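Local coordinates for putative methyl-accepting chemotaxis signal transduction protein (Campylobacter jejuni, PDB 6W3T), which probably senses amino acids and related small ligands through its double Cache (PDC-type) domain, here holding norvaline, and relays the signal for chemotaxis, at residues L79-G84 / L157-P162. Residues are numbered along the deposited sequence; the frame is centred on the assembly and turned at random.
With NVA (norvaline), chain C.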
loop_
_atom_site.group_PDB
_atom_site.type_symbol
_atom_site.label_atom_id
_atom_site.label_comp_id
_atom_site.label_asym_id
_atom_site.label_seq_id
_atom_site.Cartn_x
_atom_site.Cartn_y
_atom_site.Cartn_z
ATOM N N LEU A 79 -2.797 8.687 -10.021
ATOM C CA LEU A 79 -1.752 9.437 -10.704
ATOM C C LEU A 79 -1.639 9.012 -12.169
ATOM O O LEU A 79 -1.606 9.859 -13.070
ATOM C CB LEU A 79 -0.425 9.246 -9.978
ATOM C CG LEU A 79 0.670 10.241 -10.361
ATOM C CD1 LEU A 79 0.311 11.648 -9.862
ATOM C CD2 LEU A 79 2.019 9.804 -9.821
ATOM N N ASN A 80 -1.563 7.705 -12.418
ATOM C CA ASN A 80 -1.505 7.122 -13.757
ATOM C C ASN A 80 -2.393 5.894 -13.807
ATOM O O ASN A 80 -2.458 5.133 -12.836
ATOM C CB ASN A 80 -0.104 6.660 -14.159
ATOM C CG ASN A 80 0.916 7.743 -14.082
ATOM O OD1 ASN A 80 0.853 8.721 -14.832
ATOM N ND2 ASN A 80 1.904 7.564 -13.199
ATOM N N VAL A 81 -3.039 5.688 -14.953
ATOM C CA VAL A 81 -3.747 4.448 -15.254
ATOM C C VAL A 81 -3.422 4.066 -16.694
ATOM O O VAL A 81 -3.496 4.906 -17.597
ATOM C CB VAL A 81 -5.274 4.577 -15.072
ATOM C CG1 VAL A 81 -5.966 3.245 -15.443
ATOM C CG2 VAL A 81 -5.635 5.032 -13.655
ATOM N N TYR A 82 -3.076 2.802 -16.920
ATOM C CA TYR A 82 -2.496 2.465 -18.212
ATOM C C TYR A 82 -2.715 0.994 -18.538
ATOM O O TYR A 82 -3.019 0.176 -17.667
ATOM C CB TYR A 82 -0.999 2.812 -18.253
ATOM C CG TYR A 82 -0.231 2.462 -16.997
ATOM C CD1 TYR A 82 -0.217 3.324 -15.895
ATOM C CD2 TYR A 82 0.482 1.272 -16.908
ATOM C CE1 TYR A 82 0.492 3.001 -14.738
ATOM C CE2 TYR A 82 1.189 0.941 -15.769
ATOM C CZ TYR A 82 1.188 1.806 -14.687
ATOM O OH TYR A 82 1.887 1.462 -13.563
ATOM N N LEU A 83 -2.544 0.680 -19.821
ATOM C CA LEU A 83 -2.599 -0.680 -20.340
ATOM C C LEU A 83 -1.321 -0.932 -21.136
ATOM O O LEU A 83 -1.071 -0.251 -22.136
ATOM C CB LEU A 83 -3.839 -0.873 -21.222
ATOM C CG LEU A 83 -4.066 -2.260 -21.835
ATOM C CD1 LEU A 83 -4.250 -3.320 -20.753
ATOM C CD2 LEU A 83 -5.278 -2.222 -22.760
ATOM N N GLY A 84 -0.499 -1.872 -20.676
ATOM C CA GLY A 84 0.733 -2.208 -21.367
ATOM C C GLY A 84 0.487 -3.347 -22.341
ATOM O O GLY A 84 -0.125 -4.355 -21.983
ATOM N N LEU A 157 -2.916 -4.218 -17.259
ATOM C CA LEU A 157 -3.450 -2.996 -16.683
ATOM C C LEU A 157 -2.569 -2.551 -15.526
ATOM O O LEU A 157 -2.087 -3.383 -14.755
ATOM C CB LEU A 157 -4.875 -3.249 -16.195
ATOM C CG LEU A 157 -5.636 -2.139 -15.468
ATOM C CD1 LEU A 157 -5.838 -0.934 -16.396
ATOM C CD2 LEU A 157 -6.976 -2.700 -15.011
ATOM N N GLY A 158 -2.358 -1.252 -15.397
ATOM C CA GLY A 158 -1.627 -0.715 -14.259
ATOM C C GLY A 158 -2.322 0.495 -13.684
ATOM O O GLY A 158 -2.838 1.334 -14.425
ATOM N N VAL A 159 -2.322 0.583 -12.351
ATOM C CA VAL A 159 -2.911 1.712 -11.636
ATOM C C VAL A 159 -1.911 2.208 -10.593
ATOM O O VAL A 159 -1.523 1.446 -9.701
ATOM C CB VAL A 159 -4.234 1.326 -10.960
ATOM C CG1 VAL A 159 -4.740 2.477 -10.087
ATOM C CG2 VAL A 159 -5.281 0.897 -12.029
ATOM N N ASP A 160 -1.503 3.478 -10.693
ATOM C CA ASP A 160 -0.523 4.059 -9.776
ATOM C C ASP A 160 -1.245 4.954 -8.771
ATOM O O ASP A 160 -1.878 5.944 -9.159
ATOM C CB ASP A 160 0.529 4.886 -10.520
ATOM C CG ASP A 160 1.383 4.064 -11.469
ATOM O OD1 ASP A 160 1.380 2.807 -11.383
ATOM O OD2 ASP A 160 2.086 4.694 -12.293
ATOM N N ILE A 161 -1.144 4.623 -7.497
ATOM C CA ILE A 161 -1.667 5.458 -6.415
ATOM C C ILE A 161 -0.480 6.069 -5.682
ATOM O O ILE A 161 0.460 5.342 -5.341
ATOM C CB ILE A 161 -2.547 4.643 -5.447
ATOM C CG1 ILE A 161 -3.592 3.832 -6.231
ATOM C CG2 ILE A 161 -3.220 5.566 -4.375
ATOM C CD1 ILE A 161 -4.667 4.704 -6.917
ATOM N N PRO A 162 -0.455 7.386 -5.450
ATOM C CA PRO A 162 0.654 7.972 -4.679
ATOM C C PRO A 162 0.790 7.298 -3.324
ATOM O O PRO A 162 -0.176 7.189 -2.570
ATOM C CB PRO A 162 0.251 9.443 -4.532
ATOM C CG PRO A 162 -0.631 9.718 -5.679
ATOM C CD PRO A 162 -1.363 8.417 -5.979
HETATM N N NVA C . 4.541 3.975 -12.828
HETATM C CA NVA C . 4.809 3.127 -13.988
HETATM C CB NVA C . 4.279 3.707 -15.307
HETATM C CG NVA C . 4.205 2.784 -16.520
HETATM C CD NVA C . 3.485 3.547 -17.603
HETATM C C NVA C . 6.314 2.991 -14.119
HETATM O O NVA C . 7.178 3.719 -13.609
HETATM O OXT NVA C . 6.725 1.947 -14.895
#
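Tyr82 folds over the neighbouring strand toward Asp160 because its CG sits between the backbone N and the carbonyl carbon (chi1 42°), while Asp160 turns CG to the side of its own N (chi1 -64°) and lifts its carboxylate to meet the phenol. The ring therefore lies across Gly158, whose CA packs over one face, 3.9 Å from the Tyr82 ring centroid. The norvaline chain covers the opposite face, with CD above the ring centre. At the far end, Tyr82 OH gives a short 2.6 Å hydrogen bond to Asp160 OD1, met on the syn side but 26° out of the carboxylate plane; Thr142 OG1 also bonds OD1. Asp160 OD2 accepts a hydrogen bond of 2.6 Å from the norvaline N. Its anti lone pair receives a second, 3.0 Å long, from Asn80 ND2. The Asn80 amide stands almost perpendicular to the carboxylate, and Asn80 ND2 also hydrogen-bonds Asp133 OD2.

Strands 80-84 and 152-162 run antiparallel in the sheet of the first PDC (Cache) sensor domain. Gly158 and Tyr82 form a hydrogen-bonded pair, with Gly158 N 2.8 Å from Tyr82 O. On the other face, Val81 CG1 touches Val159 CG2 at 4.2 Å, and Leu43 and Phe39 of the long helix 4-48 pack against this apolar side.

Four polar partners thus hold the buried carboxylate in place. Asp160 would probably help balance the ligand's ammonium charge, and Asp133 OD1 also hydrogen-bonds norvaline. Tyr82 both steadies Asp160 and presents a flat aromatic wall to the aliphatic tail, consistent with amino-acid recognition by Cache sensors.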